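PDB 2ICS: deacetylase EF_0837 from Enterococcus faecalis, which is a zinc-dependent amidohydrolase-superfamily enzyme that deacetylates acetyl-(R)-mandelate as an esterase, though with very low efficiency in vitro. Local coordinates for residues H62-M67 / H98-L103; G93-H98 / I117-I122; L138-I143 / Q178-I183. One frame throughout, in Å; residues are numbered along the deposited sequence.

Contact 1 of 3, residues H62-M67 / H98-L103. With ZN (zinc ion), chain B.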
loop_
_atom_site.group_PDB
_atom_site.type_symbol
_atom_site.label_atom_id
_atom_site.label_comp_id
_atom_site.label_asym_id
_atom_site.label_seq_id
_atom_site.Cartn_x
_atom_site.Cartn_y
_atom_site.Cartn_z
ATOM N N HIS A 62 5.559 3.335 -6.469
ATOM C CA HIS A 62 6.564 4.225 -7.029
ATOM C C HIS A 62 6.013 4.677 -8.377
ATOM O O HIS A 62 6.102 3.965 -9.382
ATOM C CB HIS A 62 7.895 3.497 -7.165
ATOM C CG HIS A 62 8.538 3.206 -5.846
ATOM N ND1 HIS A 62 9.034 4.180 -5.007
ATOM C CD2 HIS A 62 8.669 2.037 -5.169
ATOM C CE1 HIS A 62 9.432 3.586 -3.870
ATOM N NE2 HIS A 62 9.233 2.284 -3.919
ATOM N N CYS A 63 5.408 5.862 -8.380
ATOM C CA CYS A 63 4.792 6.381 -9.586
ATOM C C CYS A 63 5.140 7.806 -10.014
ATOM O O CYS A 63 4.296 8.496 -10.590
ATOM C CB CYS A 63 3.271 6.241 -9.475
ATOM S SG CYS A 63 2.553 7.067 -8.050
ATOM N N PHE A 64 6.357 8.257 -9.717
ATOM C CA PHE A 64 6.804 9.575 -10.161
ATOM C C PHE A 64 7.385 9.236 -11.534
ATOM O O PHE A 64 8.514 8.754 -11.627
ATOM C CB PHE A 64 7.907 10.131 -9.251
ATOM C CG PHE A 64 8.457 11.465 -9.702
ATOM C CD1 PHE A 64 9.624 11.975 -9.142
ATOM C CD2 PHE A 64 7.811 12.212 -10.689
ATOM C CE1 PHE A 64 10.145 13.208 -9.552
ATOM C CE2 PHE A 64 8.323 13.443 -11.108
ATOM C CZ PHE A 64 9.491 13.941 -10.538
ATOM N N GLU A 65 6.611 9.480 -12.590
ATOM C CA GLU A 65 7.030 9.129 -13.947
ATOM C C GLU A 65 8.334 9.734 -14.476
ATOM O O GLU A 65 8.895 9.232 -15.454
ATOM C CB GLU A 65 5.891 9.409 -14.942
ATOM C CG GLU A 65 5.619 10.880 -15.219
ATOM C CD GLU A 65 4.568 11.081 -16.302
ATOM O OE1 GLU A 65 3.363 10.896 -16.025
ATOM O OE2 GLU A 65 4.950 11.417 -17.441
ATOM N N LYS A 66 8.828 10.791 -13.840
ATOM C CA LYS A 66 10.064 11.424 -14.294
ATOM C C LYS A 66 11.339 10.892 -13.639
ATOM O O LYS A 66 12.441 11.280 -14.026
ATOM C CB LYS A 66 9.990 12.942 -14.095
ATOM C CG LYS A 66 8.995 13.639 -15.007
ATOM C CD LYS A 66 9.317 13.379 -16.471
ATOM C CE LYS A 66 8.427 14.204 -17.384
ATOM N NZ LYS A 66 8.613 15.665 -17.148
HETATM N N MSE A 67 11.192 10.006 -12.658
HETATM C CA MSE A 67 12.348 9.435 -11.963
HETATM C C MSE A 67 13.083 8.441 -12.853
HETATM O O MSE A 67 12.475 7.751 -13.665
HETATM C CB MSE A 67 11.909 8.753 -10.662
HETATM C CG MSE A 67 13.053 8.243 -9.784
HETATM SE SE MSE A 67 14.348 9.610 -9.273
HETATM C CE MSE A 67 13.229 10.697 -8.132
ATOM N N HIS A 98 7.600 18.532 -5.422
ATOM C CA HIS A 98 6.704 19.468 -6.091
ATOM C C HIS A 98 6.524 19.107 -7.560
ATOM O O HIS A 98 5.411 19.152 -8.086
ATOM C CB HIS A 98 7.234 20.894 -5.954
ATOM C CG HIS A 98 6.807 21.573 -4.690
ATOM N ND1 HIS A 98 5.542 22.093 -4.517
ATOM C CD2 HIS A 98 7.463 21.784 -3.524
ATOM C CE1 HIS A 98 5.436 22.593 -3.299
ATOM N NE2 HIS A 98 6.588 22.419 -2.676
ATOM N N GLU A 99 7.615 18.744 -8.222
ATOM C CA GLU A 99 7.540 18.365 -9.624
ATOM C C GLU A 99 6.666 17.118 -9.737
ATOM O O GLU A 99 5.924 16.946 -10.707
ATOM C CB GLU A 99 8.933 18.064 -10.169
ATOM C CG GLU A 99 8.985 17.937 -11.677
ATOM C CD GLU A 99 10.300 17.373 -12.164
ATOM O OE1 GLU A 99 11.320 17.558 -11.463
ATOM O OE2 GLU A 99 10.317 16.754 -13.252
ATOM N N PHE A 100 6.765 16.247 -8.736
ATOM C CA PHE A 100 5.984 15.014 -8.704
ATOM C C PHE A 100 4.522 15.355 -8.428
ATOM O O PHE A 100 3.618 14.831 -9.080
ATOM C CB PHE A 100 6.546 14.078 -7.621
ATOM C CG PHE A 100 5.729 12.828 -7.386
ATOM C CD1 PHE A 100 4.993 12.245 -8.415
ATOM C CD2 PHE A 100 5.727 12.217 -6.134
ATOM C CE1 PHE A 100 4.263 11.066 -8.201
ATOM C CE2 PHE A 100 5.005 11.041 -5.907
ATOM C CZ PHE A 100 4.269 10.463 -6.945
ATOM N N TYR A 101 4.301 16.251 -7.473
ATOM C CA TYR A 101 2.954 16.675 -7.105
ATOM C C TYR A 101 2.159 17.223 -8.290
ATOM O O TYR A 101 0.983 16.894 -8.459
ATOM C CB TYR A 101 3.020 17.739 -6.011
ATOM C CG TYR A 101 1.673 18.316 -5.633
ATOM C CD1 TYR A 101 0.730 17.553 -4.947
ATOM C CD2 TYR A 101 1.338 19.627 -5.970
ATOM C CE1 TYR A 101 -0.514 18.083 -4.602
ATOM C CE2 TYR A 101 0.097 20.165 -5.631
ATOM C CZ TYR A 101 -0.823 19.391 -4.949
ATOM O OH TYR A 101 -2.047 19.926 -4.612
ATOM N N ASP A 102 2.797 18.060 -9.104
ATOM C CA ASP A 102 2.125 18.650 -10.256
ATOM C C ASP A 102 1.644 17.595 -11.246
ATOM O O ASP A 102 0.541 17.697 -11.782
ATOM C CB ASP A 102 3.049 19.645 -10.972
ATOM C CG ASP A 102 3.400 20.844 -10.110
ATOM O OD1 ASP A 102 2.503 21.367 -9.412
ATOM O OD2 ASP A 102 4.574 21.274 -10.143
ATOM N N LEU A 103 2.475 16.589 -11.497
ATOM C CA LEU A 103 2.101 15.524 -12.418
ATOM C C LEU A 103 1.024 14.656 -11.794
ATOM O O LEU A 103 0.098 14.216 -12.473
ATOM C CB LEU A 103 3.311 14.654 -12.759
ATOM C CG LEU A 103 4.373 15.271 -13.670
ATOM C CD1 LEU A 103 5.555 14.326 -13.800
ATOM C CD2 LEU A 103 3.763 15.558 -15.031
HETATM ZN ZN ZN B . 9.607 0.757 -2.692
HETATM O O HOH W 1 10.556 -0.919 -2.107
#
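The HxH metal motif of this amidohydrolase, H60 and H62, spans the end of strand 51-61 and the start of the next loop, which runs straight from the zinc site into packing against helix 97-105. F64 and F100 make the main contact. Their rings lie at 30° to each other, but they are slid apart and barely overlap, with centroids 5.1 Å apart. Each ring instead receives the other residue's CB. F100 CB sits over the face of F64, 3.8 Å from its ring centroid, and F64 CB sits 3.9 Å from the centroid of F100. With CG anti to the backbone N (chi1 177°), F64 lays its ring alongside the helix, under F100 CB. The backbone N of M67 lies over the other face of F64, where the type I turn 64-67 folds back. At the edge of F64 stand the E99 carboxylate and L103 CD1. L103 CD1 also meets E65 CG and K66 CG, at 3.7 Å from each CG. C63 SG comes to the edge of F100, 4.0 Å from its CZ.

H62 NE2 binds zinc at 2.0 Å. H60, D272, the carbamate of carboxylated K154 and a water complete the site. T91 holds H62 ND1 by a hydrogen bond. F100 also rests on D88 of strand 83-89 and, like C63, on V111 of strand 110-114, which places helix and loop against the barrel wall.

Contact 2 of 3, residues G93-H98 / I117-I122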
loop_
_atom_site.group_PDB
_atom_site.type_symbol
_atom_site.label_atom_id
_atom_site.label_comp_id
_atom_site.label_asym_id
_atom_site.label_seq_id
_atom_site.Cartn_x
_atom_site.Cartn_y
_atom_site.Cartn_z
ATOM N N GLY A 93 12.126 13.507 -2.562
ATOM C CA GLY A 93 12.454 14.171 -1.316
ATOM C C GLY A 93 11.909 15.581 -1.436
ATOM O O GLY A 93 11.271 15.910 -2.436
ATOM N N ALA A 94 12.157 16.417 -0.436
ATOM C CA ALA A 94 11.668 17.794 -0.449
ATOM C C ALA A 94 12.073 18.575 -1.700
ATOM O O ALA A 94 11.348 19.460 -2.142
ATOM C CB ALA A 94 12.161 18.527 0.793
ATOM N N GLU A 95 13.223 18.242 -2.277
ATOM C CA GLU A 95 13.718 18.953 -3.451
ATOM C C GLU A 95 13.041 18.627 -4.780
ATOM O O GLU A 95 13.182 19.380 -5.746
ATOM C CB GLU A 95 15.228 18.733 -3.582
ATOM C CG GLU A 95 16.047 19.331 -2.439
ATOM C CD GLU A 95 16.123 20.853 -2.492
ATOM O OE1 GLU A 95 16.676 21.391 -3.480
ATOM O OE2 GLU A 95 15.633 21.512 -1.549
ATOM N N ASN A 96 12.315 17.515 -4.851
ATOM C CA ASN A 96 11.652 17.163 -6.102
ATOM C C ASN A 96 10.193 16.733 -5.973
ATOM O O ASN A 96 9.547 16.410 -6.966
ATOM C CB ASN A 96 12.459 16.086 -6.840
ATOM C CG ASN A 96 12.915 14.946 -5.928
ATOM O OD1 ASN A 96 12.745 14.990 -4.705
ATOM N ND2 ASN A 96 13.512 13.923 -6.529
ATOM N N ILE A 97 9.659 16.765 -4.760
ATOM C CA ILE A 97 8.278 16.355 -4.541
ATOM C C ILE A 97 7.254 17.259 -5.245
ATOM O O ILE A 97 6.168 16.806 -5.627
ATOM C CB ILE A 97 7.972 16.282 -3.031
ATOM C CG1 ILE A 97 6.624 15.596 -2.811
ATOM C CG2 ILE A 97 7.999 17.683 -2.421
ATOM C CD1 ILE A 97 6.425 15.095 -1.405
ATOM N N HIS A 98 7.600 18.532 -5.422
ATOM C CA HIS A 98 6.704 19.468 -6.091
ATOM C C HIS A 98 6.524 19.107 -7.560
ATOM O O HIS A 98 5.411 19.152 -8.086
ATOM C CB HIS A 98 7.234 20.894 -5.954
ATOM C CG HIS A 98 6.807 21.573 -4.690
ATOM N ND1 HIS A 98 5.542 22.093 -4.517
ATOM C CD2 HIS A 98 7.463 21.784 -3.524
ATOM C CE1 HIS A 98 5.436 22.593 -3.299
ATOM N NE2 HIS A 98 6.588 22.419 -2.676
ATOM N N ILE A 117 13.201 11.105 3.634
ATOM C CA ILE A 117 13.928 11.992 4.536
ATOM C C ILE A 117 15.168 12.568 3.856
ATOM O O ILE A 117 15.750 13.536 4.339
ATOM C CB ILE A 117 14.333 11.275 5.835
ATOM C CG1 ILE A 117 15.180 10.042 5.519
ATOM C CG2 ILE A 117 13.086 10.902 6.614
ATOM C CD1 ILE A 117 15.753 9.374 6.748
ATOM N N SER A 118 15.569 11.966 2.738
ATOM C CA SER A 118 16.716 12.449 1.965
ATOM C C SER A 118 16.143 13.379 0.885
ATOM O O SER A 118 15.378 12.940 0.024
ATOM C CB SER A 118 17.452 11.277 1.316
ATOM O OG SER A 118 18.670 11.706 0.739
ATOM N N LYS A 119 16.518 14.655 0.932
ATOM C CA LYS A 119 15.994 15.664 0.007
ATOM C C LYS A 119 15.830 15.341 -1.481
ATOM O O LYS A 119 14.951 15.908 -2.132
ATOM C CB LYS A 119 16.770 16.980 0.151
ATOM C CG LYS A 119 18.248 16.952 -0.227
ATOM C CD LYS A 119 18.777 18.392 -0.283
ATOM C CE LYS A 119 20.277 18.477 -0.551
ATOM N NZ LYS A 119 21.096 18.206 0.670
ATOM N N TRP A 120 16.649 14.453 -2.035
ATOM C CA TRP A 120 16.494 14.130 -3.452
ATOM C C TRP A 120 15.802 12.793 -3.692
ATOM O O TRP A 120 15.756 12.301 -4.817
ATOM C CB TRP A 120 17.850 14.147 -4.169
ATOM C CG TRP A 120 18.433 15.524 -4.272
ATOM C CD1 TRP A 120 19.433 16.052 -3.507
ATOM C CD2 TRP A 120 18.007 16.569 -5.152
ATOM N NE1 TRP A 120 19.653 17.364 -3.853
ATOM C CE2 TRP A 120 18.790 17.706 -4.862
ATOM C CE3 TRP A 120 17.034 16.654 -6.159
ATOM C CZ2 TRP A 120 18.632 18.920 -5.541
ATOM C CZ3 TRP A 120 16.876 17.863 -6.837
ATOM C CH2 TRP A 120 17.674 18.980 -6.523
ATOM N N GLY A 121 15.248 12.213 -2.636
ATOM C CA GLY A 121 14.573 10.941 -2.791
ATOM C C GLY A 121 15.526 9.820 -3.167
ATOM O O GLY A 121 16.668 9.776 -2.713
ATOM N N ILE A 122 15.056 8.917 -4.015
ATOM C CA ILE A 122 15.852 7.772 -4.437
ATOM C C ILE A 122 16.628 7.994 -5.734
ATOM O O ILE A 122 16.825 7.051 -6.493
ATOM C CB ILE A 122 14.952 6.546 -4.637
ATOM C CG1 ILE A 122 13.925 6.870 -5.724
ATOM C CG2 ILE A 122 14.263 6.172 -3.325
ATOM C CD1 ILE A 122 12.853 5.846 -5.894
#
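The backbone N-H of E95 donates to K119 O at 2.9 Å, moderately bent at 151° and in the carbonyl plane. A second, longer bond runs from N96 ND2 to W120 O at 3.3 Å. Its donor stands above the carbonyl plane, away from the lone pairs. The same amide turns its OD1 back to accept from G93 N at 2.7 Å. Thus N96 ties its own loop together and grips the neighbouring turn. Its chi1 of 46° sets CG between the backbone N and the carbonyl carbon, which lets the amide reach both partners.

G93 lies close against the type I turn S118-G121, with its CA 3.4 Å from S118 O in a CA-H...O contact. Outside the polar centre, E95 CB sits over the six-membered ring of W120, 3.6 Å from its centroid and almost on the ring normal. E95 CG touches K119 CB at 3.6 Å, and these two side chains lie side by side.

The contact joins the loops that follow strands 83-89 and 110-114, at the active-site end of the TIM barrel. G121 lies about 8 Å from the side chain of R156, the probable transition-state stabiliser. L138 of helix 136-145 packs on A94, E95 and K119, while helix 97-105 begins just beyond N96.

Contact 3 of 3, residues L138-I143 / Q178-I183; sequences LVKKAI and QENQEI
K140 reaches from helix 136-145 across to the loop that follows helix 168-178, and its side chain meets that loop nearly all the way along. Its CB lies beside the end of the N180 side-chain amide. CG passes the same group slightly farther off. The chain starts with CG anti to the backbone N (chi1 169°), then bends at chi2 and chi3. These bends carry CD past the N180 amide and on toward E179. CE comes within 3.8 Å of E179 O. NZ ends the chain with a hydrogen bond to E179 O at 3.0 Å. The donor is tilted 22° from the carbonyl plane, and the C=O...N angle is 138°. The lysine therefore holds the backbone of E179, rather than pairing with its carboxylate. E179 OE1 is near NZ but beyond salt-bridge range, and E179 OE2 is bonded to Q175.

One helical turn on, I143 makes the apolar half of the contact. Its CD1 lies 3.6 Å from N180 CG. The same methyl meets I183 CD1 at 3.6 Å, and the two isoleucines reach toward each other tip to tip. N180 is thus wedged between K140 and I143, with its CB 3.8 Å from I143 CD1.

Beside this contact, V139 packs on I176 of helix 168-178. The whole region lies away from the metal and adenine sites. This is helix-to-loop packing in the outer, helical layer of a TIM barrel, where helix 136-145 meets the loop leading from helix 168-178 into strand 186-189.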
loop_
_atom_site.group_PDB
_atom_site.type_symbol
_atom_site.label_atom_id
_atom_site.label_comp_id
_atom_site.label_asym_id
_atom_site.label_seq_id
_atom_site.Cartn_x
_atom_site.Cartn_y
_atom_site.Cartn_z
ATOM N N LEU A 138 14.101 20.736 5.581
ATOM C CA LEU A 138 13.533 20.583 4.249
ATOM C C LEU A 138 12.304 19.684 4.254
ATOM O O LEU A 138 11.362 19.912 3.495
ATOM C CB LEU A 138 14.580 20.025 3.281
ATOM C CG LEU A 138 15.856 20.853 3.094
ATOM C CD1 LEU A 138 16.660 20.273 1.937
ATOM C CD2 LEU A 138 15.502 22.310 2.817
ATOM N N VAL A 139 12.309 18.667 5.108
ATOM C CA VAL A 139 11.174 17.756 5.181
ATOM C C VAL A 139 9.973 18.481 5.771
ATOM O O VAL A 139 8.857 18.363 5.265
ATOM C CB VAL A 139 11.501 16.508 6.037
ATOM C CG1 VAL A 139 10.251 15.660 6.221
ATOM C CG2 VAL A 139 12.588 15.683 5.354
ATOM N N LYS A 140 10.212 19.235 6.840
ATOM C CA LYS A 140 9.159 19.997 7.502
ATOM C C LYS A 140 8.486 20.948 6.517
ATOM O O LYS A 140 7.260 21.070 6.494
ATOM C CB LYS A 140 9.742 20.799 8.671
ATOM C CG LYS A 140 8.777 21.827 9.251
ATOM C CD LYS A 140 8.320 21.474 10.659
ATOM C CE LYS A 140 9.403 21.750 11.680
ATOM N NZ LYS A 140 8.881 21.580 13.061
ATOM N N LYS A 141 9.295 21.619 5.705
ATOM C CA LYS A 141 8.774 22.557 4.721
ATOM C C LYS A 141 7.878 21.869 3.702
ATOM O O LYS A 141 6.853 22.416 3.298
ATOM C CB LYS A 141 9.925 23.272 4.006
ATOM C CG LYS A 141 10.745 24.165 4.929
ATOM C CD LYS A 141 11.827 24.936 4.184
ATOM C CE LYS A 141 12.646 25.787 5.149
ATOM N NZ LYS A 141 13.787 26.464 4.472
ATOM N N ALA A 142 8.255 20.667 3.283
ATOM C CA ALA A 142 7.442 19.948 2.311
ATOM C C ALA A 142 6.092 19.601 2.934
ATOM O O ALA A 142 5.046 19.777 2.313
ATOM C CB ALA A 142 8.156 18.682 1.854
ATOM N N ILE A 143 6.128 19.119 4.171
ATOM C CA ILE A 143 4.914 18.739 4.880
ATOM C C ILE A 143 3.965 19.923 5.061
ATOM O O ILE A 143 2.748 19.761 4.989
ATOM C CB ILE A 143 5.261 18.113 6.252
ATOM C CG1 ILE A 143 5.980 16.778 6.033
ATOM C CG2 ILE A 143 4.000 17.909 7.087
ATOM C CD1 ILE A 143 6.381 16.062 7.308
ATOM N N GLN A 178 8.752 13.398 15.152
ATOM C CA GLN A 178 8.444 14.144 16.361
ATOM C C GLN A 178 8.203 15.619 16.023
ATOM O O GLN A 178 7.316 16.260 16.582
ATOM C CB GLN A 178 9.611 14.027 17.340
ATOM C CG GLN A 178 9.377 14.671 18.697
ATOM C CD GLN A 178 8.458 13.848 19.577
ATOM O OE1 GLN A 178 7.303 13.599 19.228
ATOM N NE2 GLN A 178 8.970 13.417 20.726
ATOM N N GLU A 179 8.997 16.144 15.097
ATOM C CA GLU A 179 8.896 17.541 14.690
ATOM C C GLU A 179 7.709 17.863 13.786
ATOM O O GLU A 179 7.441 19.036 13.513
ATOM C CB GLU A 179 10.191 17.973 13.993
ATOM C CG GLU A 179 11.398 18.083 14.917
ATOM C CD GLU A 179 12.690 18.365 14.166
ATOM O OE1 GLU A 179 12.717 19.311 13.351
ATOM O OE2 GLU A 179 13.684 17.643 14.398
ATOM N N ASN A 180 7.000 16.840 13.319
ATOM C CA ASN A 180 5.860 17.068 12.442
ATOM C C ASN A 180 4.569 16.368 12.872
ATOM O O ASN A 180 3.957 15.624 12.099
ATOM C CB ASN A 180 6.215 16.676 11.006
ATOM C CG ASN A 180 7.385 17.477 10.457
ATOM O OD1 ASN A 180 8.512 17.365 10.942
ATOM N ND2 ASN A 180 7.120 18.292 9.440
ATOM N N GLN A 181 4.170 16.611 14.115
ATOM C CA GLN A 181 2.935 16.061 14.666
ATOM C C GLN A 181 2.793 14.546 14.545
ATOM O O GLN A 181 1.706 14.043 14.265
ATOM C CB GLN A 181 1.735 16.734 13.992
ATOM C CG GLN A 181 1.902 18.236 13.783
ATOM C CD GLN A 181 2.185 18.986 15.074
ATOM O OE1 GLN A 181 1.343 19.043 15.974
ATOM N NE2 GLN A 181 3.379 19.567 15.173
ATOM N N GLU A 182 3.885 13.822 14.759
ATOM C CA GLU A 182 3.859 12.366 14.688
ATOM C C GLU A 182 3.346 11.851 13.347
ATOM O O GLU A 182 2.606 10.871 13.291
ATOM C CB GLU A 182 2.988 11.806 15.815
ATOM C CG GLU A 182 3.579 11.991 17.200
ATOM C CD GLU A 182 4.861 11.205 17.383
ATOM O OE1 GLU A 182 4.819 9.963 17.254
ATOM O OE2 GLU A 182 5.911 11.828 17.653
ATOM N N ILE A 183 3.742 12.516 12.268
ATOM C CA ILE A 183 3.323 12.106 10.941
ATOM C C ILE A 183 3.751 10.648 10.734
ATOM O O ILE A 183 4.778 10.215 11.252
ATOM C CB ILE A 183 3.949 13.026 9.870
ATOM C CG1 ILE A 183 3.356 12.712 8.497
ATOM C CG2 ILE A 183 5.460 12.880 9.875
ATOM C CD1 ILE A 183 3.581 13.805 7.475
#

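From the N terminus, the chain leaves strand 51-61 through the zinc-binding loop, and contact 1 closes a loop of 30 residues back onto it from helix 97-105. Contact 2 opens inside that loop, at residues 93-98, and ends beyond it at 117-122. The two contacts therefore cross, share H98 and both involve helix 97-105 or the residues leading into it. They touch where the selenomethionine M67 meets N96. Contact 3 follows in series, and its 34-residue loop joins helix 136-145 to the loop before strand 186-189. L138 packs on contact 2, while contact 1 stays about 6 Å from contact 3 at the nearest atoms. Together they tie neighbouring loops and helices of the barrel, from the zinc loop to the outer helices.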